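Side-chain contacts in T-lymphoma invasion and metastasis-inducing protein 2 (Mus musculus, PDB 3A8P), which activates the GTPase RAC1 as a guanine nucleotide exchange factor and is represented here by its PHCCEx domain, a protein- and membrane-binding module: residues I181-W184 against E185-L188; T220-P223 against S224-L228; S238-A241 against L242-R246. All blocks are in the same frame, centred on the assembly; numbering follows the deposited sequence.

Interaction 1 (I181-W184 against E185-L188)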
loop_
_atom_site.group_PDB
_atom_site.type_symbol
_atom_site.label_atom_id
_atom_site.label_comp_id
_atom_site.label_asym_id
_atom_site.label_seq_id
_atom_site.Cartn_x
_atom_site.Cartn_y
_atom_site.Cartn_z
ATOM N N ILE A 181 14.342 5.621 19.025
ATOM C CA ILE A 181 14.963 5.423 17.724
ATOM C C ILE A 181 14.050 4.569 16.840
ATOM O O ILE A 181 13.874 4.861 15.650
ATOM C CB ILE A 181 16.356 4.752 17.874
ATOM C CG1 ILE A 181 17.327 5.733 18.540
ATOM C CG2 ILE A 181 16.907 4.341 16.511
ATOM C CD1 ILE A 181 18.678 5.127 18.897
ATOM N N ARG A 182 13.454 3.529 17.417
ATOM C CA ARG A 182 12.559 2.672 16.639
ATOM C C ARG A 182 11.336 3.433 16.143
ATOM O O ARG A 182 10.833 3.163 15.051
ATOM C CB ARG A 182 12.081 1.469 17.453
ATOM C CG ARG A 182 13.177 0.521 17.886
ATOM C CD ARG A 182 12.589 -0.830 18.275
ATOM N NE ARG A 182 13.555 -1.656 18.991
ATOM C CZ ARG A 182 13.789 -1.572 20.298
ATOM N NH1 ARG A 182 13.117 -0.698 21.040
ATOM N NH2 ARG A 182 14.702 -2.355 20.861
ATOM N N GLN A 183 10.844 4.367 16.951
ATOM C CA GLN A 183 9.682 5.139 16.550
ATOM C C GLN A 183 10.072 6.017 15.368
ATOM O O GLN A 183 9.333 6.096 14.381
ATOM C CB GLN A 183 9.160 6.000 17.711
ATOM C CG GLN A 183 7.838 6.704 17.397
ATOM C CD GLN A 183 6.729 5.721 17.030
ATOM O OE1 GLN A 183 6.299 4.924 17.858
ATOM N NE2 GLN A 183 6.273 5.772 15.776
ATOM N N TRP A 184 11.232 6.668 15.463
ATOM C CA TRP A 184 11.722 7.522 14.377
ATOM C C TRP A 184 11.819 6.692 13.099
ATOM O O TRP A 184 11.482 7.153 12.007
ATOM C CB TRP A 184 13.121 8.068 14.686
ATOM C CG TRP A 184 13.206 9.140 15.735
ATOM C CD1 TRP A 184 13.953 9.105 16.882
ATOM C CD2 TRP A 184 12.618 10.447 15.679
ATOM N NE1 TRP A 184 13.873 10.309 17.535
ATOM C CE2 TRP A 184 13.060 11.151 16.822
ATOM C CE3 TRP A 184 11.767 11.094 14.773
ATOM C CZ2 TRP A 184 12.678 12.470 17.084
ATOM C CZ3 TRP A 184 11.388 12.406 15.033
ATOM C CH2 TRP A 184 11.844 13.079 16.181
ATOM N N GLU A 185 12.297 5.463 13.256
ATOM C CA GLU A 185 12.471 4.549 12.140
ATOM C C GLU A 185 11.135 4.144 11.532
ATOM O O GLU A 185 11.003 4.055 10.308
ATOM C CB GLU A 185 13.248 3.319 12.615
ATOM C CG GLU A 185 13.430 2.229 11.588
ATOM C CD GLU A 185 14.324 1.119 12.110
ATOM O OE1 GLU A 185 15.563 1.278 12.077
ATOM O OE2 GLU A 185 13.788 0.091 12.572
ATOM N N GLN A 186 10.142 3.899 12.381
ATOM C CA GLN A 186 8.835 3.523 11.882
ATOM C C GLN A 186 8.166 4.721 11.212
ATOM O O GLN A 186 7.522 4.570 10.171
ATOM C CB GLN A 186 7.969 2.962 13.012
ATOM C CG GLN A 186 8.479 1.608 13.505
ATOM C CD GLN A 186 7.515 0.881 14.428
ATOM O OE1 GLN A 186 7.721 -0.289 14.745
ATOM N NE2 GLN A 186 6.462 1.561 14.859
ATOM N N ASN A 187 8.322 5.909 11.790
ATOM C CA ASN A 187 7.736 7.109 11.190
ATOM C C ASN A 187 8.309 7.310 9.781
ATOM O O ASN A 187 7.602 7.715 8.859
ATOM C CB ASN A 187 8.042 8.357 12.027
ATOM C CG ASN A 187 7.331 8.358 13.362
ATOM O OD1 ASN A 187 6.435 7.557 13.607
ATOM N ND2 ASN A 187 7.724 9.277 14.233
ATOM N N LEU A 188 9.595 7.021 9.622
ATOM C CA LEU A 188 10.252 7.176 8.325
ATOM C C LEU A 188 9.731 6.195 7.274
ATOM O O LEU A 188 9.621 6.536 6.099
ATOM C CB LEU A 188 11.765 7.021 8.482
ATOM C CG LEU A 188 12.451 8.204 9.175
ATOM C CD1 LEU A 188 13.880 7.840 9.547
ATOM C CD2 LEU A 188 12.429 9.409 8.242
HETATM O O HOH W 1 4.796 3.434 14.600
#
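Q183 and N187, one turn apart on helix 171-206, are joined amide to amide: NE2 of Q183 donates to OD1 of N187 over 2.8 Å. OD1 lies close to the plane of the glutamine amide, but seen from N187 the donor sits above the carbonyl plane, 40° out of it, and misses the lone pairs. The two amide planes are turned 38° against each other. Q183 gets there by first running anti to its backbone nitrogen (chi1 -173°) and then bending at the next bond, which swings NE2 round to N187. The same NE2 also donates to a water at 3.0 Å, and that water takes a weak bond from NE2 of Q186, so three side chains meet on this flank. Underneath runs the ordinary helical ladder, with N187 N bonded to Q183 O at 2.8 Å. Further round the helix, W184 and L188 both lean on D154 of helix 136-165. Putting a leucine at N187 would remove the amide acceptor and is likely to leave the Q183 amide freer to turn. All three linked groups are neutral amides on a surface contact, so this part of the predicted coiled coil gains an i to i+4 tie without adding charge.

Interaction 2 (T220-P223 against S224-L228)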
loop_
_atom_site.group_PDB
_atom_site.type_symbol
_atom_site.label_atom_id
_atom_site.label_comp_id
_atom_site.label_asym_id
_atom_site.label_seq_id
_atom_site.Cartn_x
_atom_site.Cartn_y
_atom_site.Cartn_z
ATOM N N THR A 220 12.923 -0.166 3.776
ATOM C CA THR A 220 12.440 -1.109 4.778
ATOM C C THR A 220 13.551 -1.334 5.805
ATOM O O THR A 220 14.692 -1.605 5.442
ATOM C CB THR A 220 12.047 -2.457 4.129
ATOM O OG1 THR A 220 11.260 -2.211 2.954
ATOM C CG2 THR A 220 11.214 -3.291 5.093
ATOM N N SER A 221 13.221 -1.188 7.083
ATOM C CA SER A 221 14.209 -1.383 8.145
ATOM C C SER A 221 14.515 -2.877 8.270
ATOM O O SER A 221 13.753 -3.717 7.774
ATOM C CB SER A 221 13.655 -0.885 9.479
ATOM O OG SER A 221 12.656 -1.771 9.953
ATOM N N ARG A 222 15.617 -3.212 8.933
ATOM C CA ARG A 222 15.972 -4.619 9.124
ATOM C C ARG A 222 14.840 -5.337 9.855
ATOM O O ARG A 222 14.401 -6.407 9.439
ATOM C CB ARG A 222 17.265 -4.755 9.932
ATOM C CG ARG A 222 18.531 -4.422 9.166
ATOM C CD ARG A 222 19.739 -4.950 9.927
ATOM N NE ARG A 222 19.547 -6.357 10.290
ATOM C CZ ARG A 222 19.689 -7.382 9.454
ATOM N NH1 ARG A 222 20.039 -7.177 8.187
ATOM N NH2 ARG A 222 19.475 -8.620 9.884
ATOM N N PRO A 223 14.347 -4.753 10.962
ATOM C CA PRO A 223 13.258 -5.407 11.689
ATOM C C PRO A 223 12.070 -5.659 10.762
ATOM O O PRO A 223 11.473 -6.731 10.785
ATOM C CB PRO A 223 12.933 -4.408 12.796
ATOM C CG PRO A 223 14.250 -3.767 13.063
ATOM C CD PRO A 223 14.790 -3.537 11.667
ATOM N N SER A 224 11.730 -4.670 9.938
ATOM C CA SER A 224 10.608 -4.830 9.019
ATOM C C SER A 224 10.854 -5.962 8.023
ATOM O O SER A 224 9.972 -6.788 7.772
ATOM C CB SER A 224 10.343 -3.526 8.265
ATOM O OG SER A 224 9.795 -2.549 9.127
ATOM N N LYS A 225 12.055 -6.005 7.460
ATOM C CA LYS A 225 12.373 -7.045 6.500
ATOM C C LYS A 225 12.255 -8.439 7.144
ATOM O O LYS A 225 11.746 -9.380 6.527
ATOM C CB LYS A 225 13.780 -6.832 5.925
ATOM C CG LYS A 225 13.972 -7.561 4.611
ATOM C CD LYS A 225 15.430 -7.748 4.220
ATOM C CE LYS A 225 16.043 -6.497 3.652
ATOM N NZ LYS A 225 17.313 -6.841 2.941
ATOM N N LEU A 226 12.714 -8.573 8.385
ATOM C CA LEU A 226 12.619 -9.856 9.078
ATOM C C LEU A 226 11.165 -10.254 9.293
ATOM O O LEU A 226 10.800 -11.415 9.123
ATOM C CB LEU A 226 13.335 -9.796 10.434
ATOM C CG LEU A 226 14.850 -10.025 10.431
ATOM C CD1 LEU A 226 15.542 -9.051 9.485
ATOM C CD2 LEU A 226 15.378 -9.859 11.848
ATOM N N ALA A 227 10.333 -9.291 9.669
ATOM C CA ALA A 227 8.926 -9.579 9.897
ATOM C C ALA A 227 8.265 -9.993 8.585
ATOM O O ALA A 227 7.495 -10.958 8.545
ATOM C CB ALA A 227 8.224 -8.362 10.488
ATOM N N LEU A 228 8.568 -9.272 7.510
ATOM C CA LEU A 228 7.984 -9.604 6.221
ATOM C C LEU A 228 8.500 -10.967 5.794
ATOM O O LEU A 228 7.774 -11.754 5.188
ATOM C CB LEU A 228 8.316 -8.527 5.172
ATOM C CG LEU A 228 7.579 -7.199 5.429
ATOM C CD1 LEU A 228 7.837 -6.228 4.311
ATOM C CD2 LEU A 228 6.082 -7.456 5.562
#
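T220 and S221 approach S224 from different directions at the start of helix 222-231. The threonine lays its methyl against the serine's methylene, with T220 CG2 only 3.3 Å from S224 CB, tighter than a usual carbon contact. Its other branch, OG1, turns to the carbonyl oxygen of L217, which helps hold the rotation that presents the methyl. S221 is the N-cap: its hydroxyl stands between its own backbone nitrogen and carbonyl carbon, a rotation (chi1 72°) that brings OG to the N-H groups of the first turn, where S224 N donates to S221 OG at 3.0 Å with an N-H...O angle of 160°. One residue on, K225 N bonds to S221 O at 2.9 Å, and P223 O accepts from A227 N at 3.0 Å. P223 itself has no N-H to offer, which costs nothing in a first turn. On the outer side R222 and L226 run across one another at a slant, L226 CD1 lying over one face of the guanidinium, 4.0 Å from R222 NH2; the detail is doubtful, since L226 CD1 and R222 O are modelled too close together. S224 OG, buried, bonds to E189 of helix 171-206 and to R246. The same E189 carboxylate oxygen receives the backbone N-H of S221. Two amides of the helix start are therefore satisfied, one by a hydroxyl and one by a carboxylate, and the negative charge of E189 beside this N-terminus probably suits the helix dipole.

Interaction 3 (S238-A241 against L242-R246)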
loop_
_atom_site.group_PDB
_atom_site.type_symbol
_atom_site.label_atom_id
_atom_site.label_comp_id
_atom_site.label_asym_id
_atom_site.label_seq_id
_atom_site.Cartn_x
_atom_site.Cartn_y
_atom_site.Cartn_z
ATOM N N SER A 238 3.176 -5.998 0.852
ATOM C CA SER A 238 3.235 -6.500 2.221
ATOM C C SER A 238 3.856 -5.427 3.126
ATOM O O SER A 238 3.473 -5.307 4.285
ATOM C CB SER A 238 4.027 -7.824 2.305
ATOM O OG SER A 238 5.359 -7.705 1.835
ATOM N N PHE A 239 4.789 -4.638 2.587
ATOM C CA PHE A 239 5.434 -3.563 3.355
ATOM C C PHE A 239 4.355 -2.532 3.707
ATOM O O PHE A 239 4.315 -2.005 4.823
ATOM C CB PHE A 239 6.567 -2.936 2.519
ATOM C CG PHE A 239 7.368 -1.868 3.236
ATOM C CD1 PHE A 239 7.485 -1.857 4.623
ATOM C CD2 PHE A 239 8.022 -0.881 2.507
ATOM C CE1 PHE A 239 8.243 -0.868 5.281
ATOM C CE2 PHE A 239 8.781 0.112 3.149
ATOM C CZ PHE A 239 8.890 0.116 4.541
ATOM N N HIS A 240 3.463 -2.271 2.757
ATOM C CA HIS A 240 2.364 -1.334 2.982
ATOM C C HIS A 240 1.466 -1.878 4.098
ATOM O O HIS A 240 1.056 -1.143 5.005
ATOM C CB HIS A 240 1.512 -1.174 1.715
ATOM C CG HIS A 240 0.393 -0.188 1.866
ATOM N ND1 HIS A 240 -0.731 -0.206 1.066
ATOM C CD2 HIS A 240 0.237 0.862 2.709
ATOM C CE1 HIS A 240 -1.530 0.788 1.411
ATOM N NE2 HIS A 240 -0.966 1.452 2.407
ATOM N N ALA A 241 1.144 -3.168 4.001
ATOM C CA ALA A 241 0.303 -3.825 4.994
ATOM C C ALA A 241 0.954 -3.730 6.367
ATOM O O ALA A 241 0.268 -3.527 7.374
ATOM C CB ALA A 241 0.084 -5.283 4.616
ATOM N N LEU A 242 2.278 -3.870 6.409
ATOM C CA LEU A 242 3.000 -3.781 7.676
ATOM C C LEU A 242 2.889 -2.372 8.257
ATOM O O LEU A 242 2.641 -2.204 9.451
ATOM C CB LEU A 242 4.474 -4.151 7.487
ATOM C CG LEU A 242 5.285 -4.117 8.787
ATOM C CD1 LEU A 242 4.700 -5.142 9.761
ATOM C CD2 LEU A 242 6.754 -4.406 8.503
ATOM N N VAL A 243 3.061 -1.354 7.416
ATOM C CA VAL A 243 2.952 0.021 7.888
ATOM C C VAL A 243 1.538 0.298 8.406
ATOM O O VAL A 243 1.356 1.011 9.398
ATOM C CB VAL A 243 3.298 1.039 6.772
ATOM C CG1 VAL A 243 2.934 2.448 7.221
ATOM C CG2 VAL A 243 4.796 0.980 6.456
ATOM N N CYS A 244 0.533 -0.265 7.740
ATOM C CA CYS A 244 -0.850 -0.058 8.167
ATOM C C CYS A 244 -1.136 -0.736 9.500
ATOM O O CYS A 244 -1.888 -0.209 10.313
ATOM C CB CYS A 244 -1.834 -0.595 7.119
ATOM S SG CYS A 244 -1.882 0.325 5.570
ATOM N N SER A 245 -0.535 -1.901 9.730
ATOM C CA SER A 245 -0.777 -2.627 10.972
ATOM C C SER A 245 -0.338 -1.825 12.190
ATOM O O SER A 245 -0.768 -2.094 13.303
ATOM C CB SER A 245 -0.061 -3.985 10.954
ATOM O OG SER A 245 1.345 -3.832 10.993
ATOM N N ARG A 246 0.510 -0.829 11.969
ATOM C CA ARG A 246 1.001 0.011 13.053
ATOM C C ARG A 246 0.099 1.215 13.302
ATOM O O ARG A 246 0.340 1.987 14.225
ATOM C CB ARG A 246 2.418 0.492 12.738
ATOM C CG ARG A 246 3.433 -0.628 12.608
ATOM C CD ARG A 246 4.672 -0.134 11.896
ATOM N NE ARG A 246 5.662 -1.189 11.716
ATOM C CZ ARG A 246 6.760 -1.058 10.980
ATOM N NH1 ARG A 246 7.001 0.087 10.356
ATOM N NH2 ARG A 246 7.610 -2.073 10.866
#
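H240 leaves the backbone with CG anti to its nitrogen (chi1 -178°), while C244, a turn later, carries its sulfur beside its own nitrogen (chi1 -69°); the two torsions bring imidazole and thiol together along helix 236-245. C244 SG comes within 3.5 Å of H240 NE2 and stands 3.9 Å from the ring centroid, 36° off the ring normal, an oblique sulfur-aromatic contact. The ring's other nitrogen, ND1, is hydrogen-bonded to S95 OG, so its rotation is set from that side too. The ring of F239 reaches V243 more loosely, F239 CE1 meeting V243 CG2 at 4.1 Å in a purely apolar touch. The main chain beneath is regular, with L242 N bonded to S238 O at 2.8 Å and C244 N to H240 O at 2.9 Å. Near the helix's C-terminal end the S245 hydroxyl folds back to give a short bond from S245 OG to L242 O, 2.6 Å, supplying that carbonyl with a side-chain donor. The helix looks several ways: F239 packs on E189 and M193 of helix 171-206, on L228 of helix 222-231 and on L216 and L217 of helix 213-217, while A241 and L242 rest on L31 of strand 30-33 and H240 bonds to strand 91-95. It thus joins the CC-Ex helices to the sheet of the PH domain.

Interaction 3 lies in the core and interactions 1 and 2 are nearer the surface, all three within the CC-Ex region. Chemistry follows place: interaction 1 uses amides and a water, interaction 2 hydroxyl capping and a threonine methyl, interaction 3 rings, a thiol and aliphatic carbons. Each belongs to a different helix, yet they touch. E185 of interaction 1 packs its carboxylate on S221 and P223, F239 of interaction 3 meets T220, and R246 reaches back to S224. E189, one residue beyond interaction 1, serves the helix start of interaction 2 and also forms a salt bridge with R246 of interaction 3, tying the two together.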